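Local coordinates for SPbeta prophage-derived aminoglycoside N(3')-acetyltransferase-like protein YokD (Bacillus subtilis, PDB 2NYG), which binds coenzyme A and probably works as an N-acetyltransferase of the antibiotic-modifying family, which may contribute to antibiotic resistance, at residues Asn147-Glu152 and Gln158-Lys163; Val125-Ser128 and Tyr133-Val136; Ala230-His235 and Asn246-Ser251. All coordinates share one frame; numbering follows the deposited sequence.

Contact 1. Residues Asn147-Glu152 and Gln158-Lys163; sequences NQHPLE and QSPLGK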
ATOM      1  N   ASN A 147     -11.565  13.210  13.286  1.00 51.13           N
ATOM      2  CA  ASN A 147     -11.703  13.119  14.746  1.00 54.70           C
ATOM      3  C   ASN A 147     -12.696  12.163  15.420  1.00 54.56           C
ATOM      4  O   ASN A 147     -12.298  11.257  16.150  1.00 53.23           O
ATOM      5  CB  ASN A 147     -11.958  14.544  15.263  1.00 59.31           C
ATOM      6  CG  ASN A 147     -12.252  14.601  16.765  1.00 64.88           C
ATOM      7  OD1 ASN A 147     -12.549  13.587  17.418  1.00 68.19           O
ATOM      8  ND2 ASN A 147     -12.205  15.816  17.314  1.00 65.89           N
ATOM      9  N   GLN A 148     -13.969  12.490  15.195  1.00 55.76           N
ATOM     10  CA  GLN A 148     -15.122  11.806  15.788  1.00 57.34           C
ATOM     11  C   GLN A 148     -15.535  10.361  15.393  1.00 55.35           C
ATOM     12  O   GLN A 148     -15.695   9.499  16.265  1.00 54.67           O
ATOM     13  CB  GLN A 148     -16.333  12.736  15.659  1.00 61.47           C
ATOM     14  CG  GLN A 148     -17.709  12.087  15.714  1.00 66.46           C
ATOM     15  CD  GLN A 148     -18.775  13.127  15.696  1.00 68.79           C
ATOM     16  OE1 GLN A 148     -18.490  14.314  15.554  1.00 69.42           O
ATOM     17  NE2 GLN A 148     -20.023  12.689  15.843  1.00 71.19           N
ATOM     18  N   HIS A 149     -15.727  10.128  14.090  1.00 53.08           N
ATOM     19  CA  HIS A 149     -16.150   8.828  13.518  1.00 51.05           C
ATOM     20  C   HIS A 149     -16.747   7.663  14.390  1.00 50.58           C
ATOM     21  O   HIS A 149     -16.038   6.752  14.783  1.00 51.94           O
ATOM     22  CB  HIS A 149     -15.019   8.245  12.660  1.00 49.31           C
ATOM     23  CG  HIS A 149     -15.471   7.705  11.340  1.00 49.14           C
ATOM     24  ND1 HIS A 149     -16.751   7.248  11.102  1.00 47.66           N
ATOM     25  CD2 HIS A 149     -14.799   7.554  10.176  1.00 47.84           C
ATOM     26  CE1 HIS A 149     -16.852   6.849   9.847  1.00 47.47           C
ATOM     27  NE2 HIS A 149     -15.680   7.026   9.263  1.00 47.15           N
ATOM     28  N   PRO A 150     -18.070   7.694  14.638  1.00 49.90           N
ATOM     29  CA  PRO A 150     -18.791   6.689  15.421  1.00 48.91           C
ATOM     30  C   PRO A 150     -18.993   5.399  14.607  1.00 48.68           C
ATOM     31  O   PRO A 150     -19.037   5.421  13.380  1.00 48.13           O
ATOM     32  CB  PRO A 150     -20.087   7.383  15.737  1.00 48.15           C
ATOM     33  CG  PRO A 150     -20.337   8.139  14.489  1.00 50.91           C
ATOM     34  CD  PRO A 150     -18.996   8.679  14.058  1.00 49.07           C
ATOM     35  N   LEU A 151     -19.123   4.262  15.275  1.00 49.67           N
ATOM     36  CA  LEU A 151     -19.314   3.016  14.543  1.00 51.19           C
ATOM     37  C   LEU A 151     -20.658   2.969  13.811  1.00 52.75           C
ATOM     38  O   LEU A 151     -20.729   2.637  12.634  1.00 53.05           O
ATOM     39  CB  LEU A 151     -19.219   1.837  15.498  1.00 49.98           C
ATOM     40  CG  LEU A 151     -19.172   0.483  14.813  1.00 50.32           C
ATOM     41  CD1 LEU A 151     -17.936   0.394  13.929  1.00 50.23           C
ATOM     42  CD2 LEU A 151     -19.154  -0.604  15.865  1.00 50.95           C
ATOM     43  N   GLU A 152     -21.718   3.289  14.542  1.00 55.68           N
ATOM     44  CA  GLU A 152     -23.080   3.292  14.026  1.00 57.55           C
ATOM     45  C   GLU A 152     -23.295   4.324  12.924  1.00 57.56           C
ATOM     46  O   GLU A 152     -23.068   5.522  13.120  1.00 56.28           O
ATOM     47  CB  GLU A 152     -24.063   3.554  15.171  1.00 59.60           C
ATOM     48  CG  GLU A 152     -25.512   3.283  14.833  1.00 64.31           C
ATOM     49  CD  GLU A 152     -26.442   3.488  16.022  1.00 67.08           C
ATOM     50  OE1 GLU A 152     -26.711   4.660  16.374  1.00 68.01           O
ATOM     51  OE2 GLU A 152     -26.898   2.476  16.605  1.00 68.45           O
ATOM     52  N   GLN A 158     -22.241  12.875  11.565  1.00 48.40           N
ATOM     53  CA  GLN A 158     -21.188  12.499  12.502  1.00 47.87           C
ATOM     54  C   GLN A 158     -19.947  11.902  11.863  1.00 45.57           C
ATOM     55  O   GLN A 158     -18.868  11.959  12.443  1.00 45.48           O
ATOM     56  CB  GLN A 158     -21.719  11.534  13.554  1.00 49.87           C
ATOM     57  CG  GLN A 158     -22.777  12.126  14.457  1.00 53.67           C
ATOM     58  CD  GLN A 158     -22.976  11.278  15.695  1.00 57.44           C
ATOM     59  OE1 GLN A 158     -23.287  10.087  15.598  1.00 58.62           O
ATOM     60  NE2 GLN A 158     -22.781  11.881  16.868  1.00 57.96           N
ATOM     61  N   SER A 159     -20.095  11.315  10.684  1.00 42.30           N
ATOM     62  CA  SER A 159     -18.948  10.752   9.996  1.00 39.49           C
ATOM     63  C   SER A 159     -18.258  11.919   9.278  1.00 38.73           C
ATOM     64  O   SER A 159     -18.758  13.049   9.270  1.00 38.37           O
ATOM     65  CB  SER A 159     -19.397   9.711   8.976  1.00 39.60           C
ATOM     66  OG  SER A 159     -19.920  10.331   7.818  1.00 36.99           O
ATOM     67  N   PRO A 160     -17.096  11.662   8.662  1.00 38.34           N
ATOM     68  CA  PRO A 160     -16.414  12.760   7.972  1.00 37.51           C
ATOM     69  C   PRO A 160     -17.228  13.455   6.886  1.00 38.14           C
ATOM     70  O   PRO A 160     -16.948  14.609   6.540  1.00 38.74           O
ATOM     71  CB  PRO A 160     -15.158  12.096   7.436  1.00 37.31           C
ATOM     72  CG  PRO A 160     -14.865  11.088   8.507  1.00 38.61           C
ATOM     73  CD  PRO A 160     -16.223  10.482   8.759  1.00 36.17           C
ATOM     74  N   LEU A 161     -18.225  12.761   6.339  1.00 36.86           N
ATOM     75  CA  LEU A 161     -19.065  13.355   5.308  1.00 35.69           C
ATOM     76  C   LEU A 161     -19.849  14.471   5.954  1.00 35.11           C
ATOM     77  O   LEU A 161     -20.280  15.414   5.291  1.00 36.12           O
ATOM     78  CB  LEU A 161     -20.028  12.336   4.717  1.00 35.94           C
ATOM     79  CG  LEU A 161     -19.401  11.214   3.903  1.00 36.47           C
ATOM     80  CD1 LEU A 161     -20.478  10.428   3.207  1.00 37.50           C
ATOM     81  CD2 LEU A 161     -18.458  11.796   2.889  1.00 36.54           C
ATOM     82  N   GLY A 162     -20.042  14.355   7.260  1.00 34.86           N
ATOM     83  CA  GLY A 162     -20.763  15.380   7.982  1.00 36.57           C
ATOM     84  C   GLY A 162     -19.939  16.646   8.096  1.00 37.92           C
ATOM     85  O   GLY A 162     -20.477  17.736   8.248  1.00 38.28           O
ATOM     86  N   LYS A 163     -18.623  16.499   8.014  1.00 38.37           N
ATOM     87  CA  LYS A 163     -17.727  17.632   8.120  1.00 39.61           C
ATOM     88  C   LYS A 163     -17.403  18.184   6.739  1.00 39.12           C
ATOM     89  O   LYS A 163     -17.037  19.348   6.597  1.00 41.17           O
ATOM     90  CB  LYS A 163     -16.434  17.213   8.806  1.00 41.16           C
ATOM     91  CG  LYS A 163     -16.601  16.167   9.884  1.00 42.23           C
ATOM     92  CD  LYS A 163     -17.023  16.755  11.213  1.00 44.07           C
ATOM     93  CE  LYS A 163     -17.007  15.656  12.259  1.00 45.47           C
ATOM     94  NZ  LYS A 163     -17.313  16.145  13.618  1.00 47.65           N
TER
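His149 and Ser159 bring their CA atoms to 4.9 Å, where the irregular chain of 147-152 passes the start of helix 160-166 without pairing with it. The side chains of Gln148, His149 and Pro150 then reach Gln158, Pro160 and Lys163. Pro160 CD sits over one face of the His149 imidazole, 3.6 Å from the ring centroid and 15° off the normal, a CH-pi contact displaced toward the ring's rim; the pyrrolidine stands roughly at right angles to the histidine side chain. A second grip helps to set the ring's rotation: His149 NE2 is hydrogen-bonded to Tyr133 O. Ser159 CB approaches the same ring obliquely near CE1. Ser159 itself is the N-cap of the helix: its OG accepts a weak bond from Leu161 N and is also hydrogen-bonded to Gly156 O. At the more exposed end, Gln148 runs out extended from a CG anti to its own N (chi1 158°), which carries the amide across to the helix. Gln148 OE1 accepts from Lys163 NZ at 2.9 Å, the ammonium tilted 34° out of the carbonyl plane. The amides of Gln148 and Gln158 stand almost perpendicular, with Gln148 NE2 beside the CB, CG and CD of the other glutamine; the two amide nitrogens, both donors, make no bond to each other. Pro150 completes the contact with its CG 3.7 Å from Gln158 OE1 and its CD near the Gln158 carbonyl oxygen. The first segment leaves helix 142-146 and the second enters helix 160-166, so the connection folds back on itself. His149, Pro160 and Leu161 rest on Phe135 of strand 135-139, whereas Pro160 and Lys163 lie against Ile145 of helix 142-146 and Leu151 reaches strand 208-217.

Contact 2. Residues Val125-Ser128 and Tyr133-Val136; sequences VKRS and YSFV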
ATOM      1  N   VAL A 125      -0.493  12.011   6.965  1.00 38.01           N
ATOM      2  CA  VAL A 125      -1.862  11.654   6.642  1.00 38.36           C
ATOM      3  C   VAL A 125      -2.523  10.969   7.841  1.00 39.15           C
ATOM      4  O   VAL A 125      -1.957  10.052   8.433  1.00 38.78           O
ATOM      5  CB  VAL A 125      -1.906  10.698   5.444  1.00 36.97           C
ATOM      6  CG1 VAL A 125      -3.334  10.234   5.197  1.00 37.53           C
ATOM      7  CG2 VAL A 125      -1.344  11.383   4.226  1.00 33.48           C
ATOM      8  N   LYS A 126      -3.723  11.413   8.191  1.00 40.28           N
ATOM      9  CA  LYS A 126      -4.446  10.822   9.306  1.00 41.59           C
ATOM     10  C   LYS A 126      -5.587   9.951   8.788  1.00 41.58           C
ATOM     11  O   LYS A 126      -6.032  10.120   7.650  1.00 41.44           O
ATOM     12  CB  LYS A 126      -5.006  11.915  10.199  1.00 45.10           C
ATOM     13  CG  LYS A 126      -3.953  12.721  10.947  1.00 51.23           C
ATOM     14  CD  LYS A 126      -3.593  12.084  12.285  1.00 54.05           C
ATOM     15  CE  LYS A 126      -2.933  13.102  13.193  1.00 55.34           C
ATOM     16  NZ  LYS A 126      -1.754  13.707  12.513  1.00 60.13           N
ATOM     17  N   ARG A 127      -6.060   9.034   9.632  1.00 41.04           N
ATOM     18  CA  ARG A 127      -7.136   8.114   9.279  1.00 39.26           C
ATOM     19  C   ARG A 127      -8.159   8.032  10.402  1.00 40.29           C
ATOM     20  O   ARG A 127      -7.791   7.962  11.573  1.00 40.28           O
ATOM     21  CB  ARG A 127      -6.557   6.725   9.026  1.00 39.25           C
ATOM     22  CG  ARG A 127      -7.512   5.723   8.424  1.00 39.09           C
ATOM     23  CD  ARG A 127      -6.793   4.437   8.121  1.00 38.03           C
ATOM     24  NE  ARG A 127      -7.642   3.475   7.433  1.00 39.23           N
ATOM     25  CZ  ARG A 127      -7.263   2.243   7.112  1.00 41.17           C
ATOM     26  NH1 ARG A 127      -6.048   1.823   7.415  1.00 40.71           N
ATOM     27  NH2 ARG A 127      -8.102   1.426   6.496  1.00 41.04           N
ATOM     28  N   SER A 128      -9.442   8.033  10.039  1.00 39.83           N
ATOM     29  CA  SER A 128     -10.532   7.948  11.017  1.00 39.42           C
ATOM     30  C   SER A 128     -10.672   6.528  11.592  1.00 39.25           C
ATOM     31  O   SER A 128     -10.209   5.547  11.008  1.00 37.72           O
ATOM     32  CB  SER A 128     -11.844   8.400  10.379  1.00 38.46           C
ATOM     33  OG  SER A 128     -12.076   7.728   9.154  1.00 38.34           O
ATOM     34  N   TYR A 133     -15.803   2.031   6.899  1.00 38.41           N
ATOM     35  CA  TYR A 133     -15.857   3.252   6.113  1.00 39.03           C
ATOM     36  C   TYR A 133     -14.966   4.379   6.618  1.00 39.36           C
ATOM     37  O   TYR A 133     -15.422   5.501   6.855  1.00 39.75           O
ATOM     38  CB  TYR A 133     -17.303   3.719   6.064  1.00 39.42           C
ATOM     39  CG  TYR A 133     -18.267   2.616   5.671  1.00 41.81           C
ATOM     40  CD1 TYR A 133     -18.164   1.979   4.422  1.00 41.62           C
ATOM     41  CD2 TYR A 133     -19.303   2.227   6.528  1.00 40.87           C
ATOM     42  CE1 TYR A 133     -19.076   0.987   4.042  1.00 40.93           C
ATOM     43  CE2 TYR A 133     -20.216   1.240   6.152  1.00 42.27           C
ATOM     44  CZ  TYR A 133     -20.094   0.625   4.908  1.00 41.60           C
ATOM     45  OH  TYR A 133     -20.980  -0.354   4.540  1.00 43.66           O
ATOM     46  N   SER A 134     -13.687   4.080   6.784  1.00 38.78           N
ATOM     47  CA  SER A 134     -12.746   5.082   7.253  1.00 35.77           C
ATOM     48  C   SER A 134     -12.357   5.998   6.111  1.00 34.62           C
ATOM     49  O   SER A 134     -12.549   5.677   4.941  1.00 34.59           O
ATOM     50  CB  SER A 134     -11.485   4.419   7.819  1.00 35.23           C
ATOM     51  OG  SER A 134     -11.038   3.370   6.975  1.00 36.55           O
ATOM     52  N   PHE A 135     -11.830   7.159   6.479  1.00 33.97           N
ATOM     53  CA  PHE A 135     -11.343   8.138   5.531  1.00 31.96           C
ATOM     54  C   PHE A 135      -9.930   8.475   5.977  1.00 30.68           C
ATOM     55  O   PHE A 135      -9.516   8.150   7.088  1.00 29.09           O
ATOM     56  CB  PHE A 135     -12.206   9.398   5.561  1.00 30.87           C
ATOM     57  CG  PHE A 135     -13.539   9.230   4.914  1.00 30.44           C
ATOM     58  CD1 PHE A 135     -13.725   9.562   3.575  1.00 31.25           C
ATOM     59  CD2 PHE A 135     -14.622   8.753   5.644  1.00 29.02           C
ATOM     60  CE1 PHE A 135     -14.979   9.426   2.974  1.00 32.27           C
ATOM     61  CE2 PHE A 135     -15.872   8.610   5.061  1.00 28.25           C
ATOM     62  CZ  PHE A 135     -16.054   8.950   3.721  1.00 31.53           C
ATOM     63  N   VAL A 136      -9.188   9.112   5.090  1.00 30.00           N
ATOM     64  CA  VAL A 136      -7.833   9.530   5.376  1.00 28.39           C
ATOM     65  C   VAL A 136      -7.763  10.959   4.894  1.00 31.03           C
ATOM     66  O   VAL A 136      -8.358  11.306   3.872  1.00 31.23           O
ATOM     67  CB  VAL A 136      -6.825   8.691   4.609  1.00 26.69           C
ATOM     68  CG1 VAL A 136      -6.664   7.346   5.260  1.00 25.59           C
ATOM     69  CG2 VAL A 136      -7.296   8.516   3.200  1.00 25.90           C
TER
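Ser128 and Phe135 are joined by two hydrogen bonds that use both the backbone and the serine hydroxyl. Phe135 N donates to Ser128 OG at 2.7 Å, nearly straight at 166°, and Ser128 N donates to Phe135 O at 3.0 Å. The hydroxyl can reach the Phe135 amide because OG lies between the serine's own N and carbonyl carbon (chi1 51°). A weaker bond links Arg127 NE to Ser134 OG at 3.4 Å, the hydroxyl lying at the edge of the guanidinium and near its plane. Stronger partners hold both groups: Arg127 NH2 is hydrogen-bonded to Thr106 O and Ser70 O, and Ser134 OG also to Ser70 O. Arg127 runs alongside Val136, pointing the same way, and its CG packs 3.7 Å from Val136 CG1. At the far end Val125 CG1 meets Val136 CB at 3.9 Å, next to Phe119 of helix 114-119. CA-H...O contacts run between the chains, from Val136 CA to Lys126 O and from Arg127 CA to Phe135 O. Arg127 and Val136 form an antiparallel non-hydrogen-bonded pair, CA atoms 4.2 Å apart, in a beta hairpin whose first strand, 126-127, is the outermost within the chain at one side of the mixed sheet. Strand 135-139 continues that sheet to strand 65-69.

Contact 3. Residues Ala230-His235 and Asn246-Ser251; sequences AFEAEH and NCRLFS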
ATOM      1  N   ALA A 230     -27.799  12.964 -13.396  1.00 32.69           N
ATOM      2  CA  ALA A 230     -28.940  13.852 -13.300  1.00 32.61           C
ATOM      3  C   ALA A 230     -28.444  15.198 -12.745  1.00 33.79           C
ATOM      4  O   ALA A 230     -28.939  16.270 -13.103  1.00 33.17           O
ATOM      5  CB  ALA A 230     -30.030  13.248 -12.355  1.00 32.02           C
ATOM      6  N   PHE A 231     -27.440  15.121 -11.859  1.00 34.15           N
ATOM      7  CA  PHE A 231     -26.850  16.294 -11.240  1.00 33.73           C
ATOM      8  C   PHE A 231     -26.199  17.133 -12.319  1.00 33.58           C
ATOM      9  O   PHE A 231     -26.151  18.338 -12.217  1.00 32.35           O
ATOM     10  CB  PHE A 231     -25.799  15.836 -10.232  1.00 33.95           C
ATOM     11  CG  PHE A 231     -25.150  16.950  -9.439  1.00 35.22           C
ATOM     12  CD1 PHE A 231     -25.895  17.724  -8.558  1.00 34.88           C
ATOM     13  CD2 PHE A 231     -23.780  17.186  -9.538  1.00 34.10           C
ATOM     14  CE1 PHE A 231     -25.293  18.699  -7.803  1.00 36.90           C
ATOM     15  CE2 PHE A 231     -23.179  18.157  -8.783  1.00 32.74           C
ATOM     16  CZ  PHE A 231     -23.924  18.914  -7.918  1.00 33.57           C
ATOM     17  N   GLU A 232     -25.686  16.470 -13.340  1.00 34.44           N
ATOM     18  CA  GLU A 232     -24.991  17.112 -14.430  1.00 34.56           C
ATOM     19  C   GLU A 232     -25.869  17.852 -15.389  1.00 34.71           C
ATOM     20  O   GLU A 232     -25.370  18.593 -16.211  1.00 34.77           O
ATOM     21  CB  GLU A 232     -24.229  16.070 -15.236  1.00 38.75           C
ATOM     22  CG  GLU A 232     -22.746  15.932 -14.933  1.00 43.60           C
ATOM     23  CD  GLU A 232     -22.076  14.794 -15.755  1.00 47.97           C
ATOM     24  OE1 GLU A 232     -22.805  14.138 -16.562  1.00 48.42           O
ATOM     25  OE2 GLU A 232     -20.838  14.559 -15.612  1.00 49.73           O
ATOM     26  N   ALA A 233     -27.166  17.616 -15.326  1.00 34.25           N
ATOM     27  CA  ALA A 233     -28.075  18.265 -16.244  1.00 34.27           C
ATOM     28  C   ALA A 233     -28.070  19.774 -16.053  1.00 34.66           C
ATOM     29  O   ALA A 233     -27.928  20.518 -17.013  1.00 33.25           O
ATOM     30  CB  ALA A 233     -29.475  17.718 -16.049  1.00 33.23           C
ATOM     31  N   GLU A 234     -28.132  20.202 -14.793  1.00 34.91           N
ATOM     32  CA  GLU A 234     -28.217  21.625 -14.467  1.00 35.12           C
ATOM     33  C   GLU A 234     -27.247  22.178 -13.432  1.00 35.79           C
ATOM     34  O   GLU A 234     -27.374  23.322 -13.025  1.00 37.55           O
ATOM     35  CB  GLU A 234     -29.634  21.928 -13.996  1.00 30.02           C
ATOM     36  CG  GLU A 234     -30.694  21.580 -15.005  1.00 29.33           C
ATOM     37  CD  GLU A 234     -32.094  21.906 -14.542  1.00 29.54           C
ATOM     38  OE1 GLU A 234     -32.590  21.253 -13.600  1.00 29.76           O
ATOM     39  OE2 GLU A 234     -32.698  22.823 -15.129  1.00 30.04           O
ATOM     40  N   HIS A 235     -26.296  21.379 -12.983  1.00 36.82           N
ATOM     41  CA  HIS A 235     -25.371  21.870 -11.970  1.00 39.08           C
ATOM     42  C   HIS A 235     -23.966  22.140 -12.466  1.00 40.17           C
ATOM     43  O   HIS A 235     -23.450  21.427 -13.328  1.00 39.02           O
ATOM     44  CB  HIS A 235     -25.376  20.912 -10.791  1.00 37.43           C
ATOM     45  CG  HIS A 235     -26.648  20.969 -10.020  1.00 36.83           C
ATOM     46  ND1 HIS A 235     -26.822  21.817  -8.949  1.00 38.15           N
ATOM     47  CD2 HIS A 235     -27.857  20.409 -10.258  1.00 38.95           C
ATOM     48  CE1 HIS A 235     -28.085  21.783  -8.563  1.00 37.37           C
ATOM     49  NE2 HIS A 235     -28.735  20.938  -9.343  1.00 37.35           N
ATOM     50  N   ASN A 246     -10.118  11.313 -17.566  1.00 39.60           N
ATOM     51  CA  ASN A 246     -11.209  12.289 -17.638  1.00 38.19           C
ATOM     52  C   ASN A 246     -11.637  12.629 -16.238  1.00 36.79           C
ATOM     53  O   ASN A 246     -11.960  11.744 -15.449  1.00 37.62           O
ATOM     54  CB  ASN A 246     -12.393  11.711 -18.414  1.00 37.90           C
ATOM     55  CG  ASN A 246     -12.106  11.587 -19.885  1.00 38.93           C
ATOM     56  OD1 ASN A 246     -12.119  10.490 -20.438  1.00 40.09           O
ATOM     57  ND2 ASN A 246     -11.836  12.716 -20.531  1.00 39.05           N
ATOM     58  N   CYS A 247     -11.662  13.912 -15.924  1.00 36.46           N
ATOM     59  CA  CYS A 247     -12.016  14.298 -14.568  1.00 36.70           C
ATOM     60  C   CYS A 247     -13.100  15.348 -14.419  1.00 37.54           C
ATOM     61  O   CYS A 247     -13.397  16.118 -15.337  1.00 38.86           O
ATOM     62  CB  CYS A 247     -10.774  14.824 -13.839  1.00 35.66           C
ATOM     63  SG  CYS A 247      -9.266  13.871 -14.049  1.00 37.40           S
ATOM     64  N   ARG A 248     -13.703  15.367 -13.241  1.00 36.41           N
ATOM     65  CA  ARG A 248     -14.660  16.397 -12.955  1.00 37.17           C
ATOM     66  C   ARG A 248     -14.536  16.783 -11.510  1.00 36.61           C
ATOM     67  O   ARG A 248     -14.281  15.951 -10.650  1.00 35.91           O
ATOM     68  CB  ARG A 248     -16.086  15.998 -13.324  1.00 38.58           C
ATOM     69  CG  ARG A 248     -16.580  14.687 -12.864  1.00 39.21           C
ATOM     70  CD  ARG A 248     -17.904  14.463 -13.568  1.00 43.96           C
ATOM     71  NE  ARG A 248     -18.165  13.051 -13.829  1.00 47.64           N
ATOM     72  CZ  ARG A 248     -18.535  12.562 -15.008  1.00 46.35           C
ATOM     73  NH1 ARG A 248     -18.692  13.371 -16.049  1.00 46.22           N
ATOM     74  NH2 ARG A 248     -18.737  11.262 -15.145  1.00 45.04           N
ATOM     75  N   LEU A 249     -14.654  18.080 -11.269  1.00 36.48           N
ATOM     76  CA  LEU A 249     -14.551  18.637  -9.936  1.00 36.09           C
ATOM     77  C   LEU A 249     -15.853  19.370  -9.677  1.00 35.94           C
ATOM     78  O   LEU A 249     -16.275  20.176 -10.506  1.00 36.48           O
ATOM     79  CB  LEU A 249     -13.375  19.622  -9.867  1.00 33.44           C
ATOM     80  CG  LEU A 249     -13.284  20.412  -8.560  1.00 34.15           C
ATOM     81  CD1 LEU A 249     -12.794  19.507  -7.443  1.00 33.28           C
ATOM     82  CD2 LEU A 249     -12.362  21.588  -8.721  1.00 34.44           C
ATOM     83  N   PHE A 250     -16.490  19.086  -8.545  1.00 35.50           N
ATOM     84  CA  PHE A 250     -17.744  19.746  -8.188  1.00 34.33           C
ATOM     85  C   PHE A 250     -17.932  19.913  -6.689  1.00 32.97           C
ATOM     86  O   PHE A 250     -17.185  19.361  -5.886  1.00 33.70           O
ATOM     87  CB  PHE A 250     -18.932  18.983  -8.779  1.00 35.00           C
ATOM     88  CG  PHE A 250     -19.008  17.550  -8.349  1.00 35.68           C
ATOM     89  CD1 PHE A 250     -19.557  17.204  -7.116  1.00 33.59           C
ATOM     90  CD2 PHE A 250     -18.550  16.536  -9.191  1.00 35.76           C
ATOM     91  CE1 PHE A 250     -19.654  15.869  -6.731  1.00 33.21           C
ATOM     92  CE2 PHE A 250     -18.645  15.201  -8.815  1.00 33.08           C
ATOM     93  CZ  PHE A 250     -19.198  14.866  -7.584  1.00 32.15           C
ATOM     94  N   SER A 251     -18.943  20.693  -6.329  1.00 33.77           N
ATOM     95  CA  SER A 251     -19.274  20.974  -4.936  1.00 32.83           C
ATOM     96  C   SER A 251     -19.830  19.729  -4.236  1.00 33.09           C
ATOM     97  O   SER A 251     -20.705  19.058  -4.767  1.00 32.88           O
ATOM     98  CB  SER A 251     -20.299  22.097  -4.892  1.00 32.81           C
ATOM     99  OG  SER A 251     -20.696  22.347  -3.561  1.00 37.55           O
TER
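Phe231 CE2 comes within 4.1 Å of Phe250 CD1, turning the edge of the Phe231 ring toward the face of Phe250 in a T-shaped pair. The ring centroids are 5.8 Å apart and the planes lie at 65°. Phe231 leans from the helix toward the strand because chi1, at -176°, swings its ring away from the backbone N; Phe258 of helix 252-268 makes a further edge-to-face pair with it. This is helix 224-234 packing through its last turn on strand 245-251 of the central mixed sheet, with strand 238-242, the outermost within the chain, lying between them in sequence. One residue on, Glu232 extends straight beyond CG, and its OE2 forms a salt bridge with Arg248 NH1. The oxygen lies over one face of the guanidinium, the two planes 73° apart, so this is charge pairing over the face, its detailed geometry doubtful at this resolution. Arg248 NH2 has a second acidic partner, Asp177 OD1, so two carboxylates probably share and steady its charge. Further along, His235 does not touch segment 246-251, but its CB lies 3.7 Å above the plane of Phe231, over the ring centre, covering one face of the phenylalanine.

How the contacts relate
Along the chain, contact 2 closes before contact 1 opens, and contact 3 follows both. The first two are neighbours, their centres about 10 Å apart: the hairpin of strands 126-127 and 135-139 supplies the surface on which the loop and helix start of contact 1 settle, with Phe135 and the Tyr133 carbonyl as shared points. Contact 3 lies about 25 Å between centres from each and touches neither. Contacts 2 and 3 nevertheless pack elements near the two edges of one mixed sheet, on opposite sides of the chain's centre. Between them run strands 65-69, 32-37 and 170-174, and the bound coenzyme A is about equally far, some 10 Å, from the side chains of Phe135 and of Arg248.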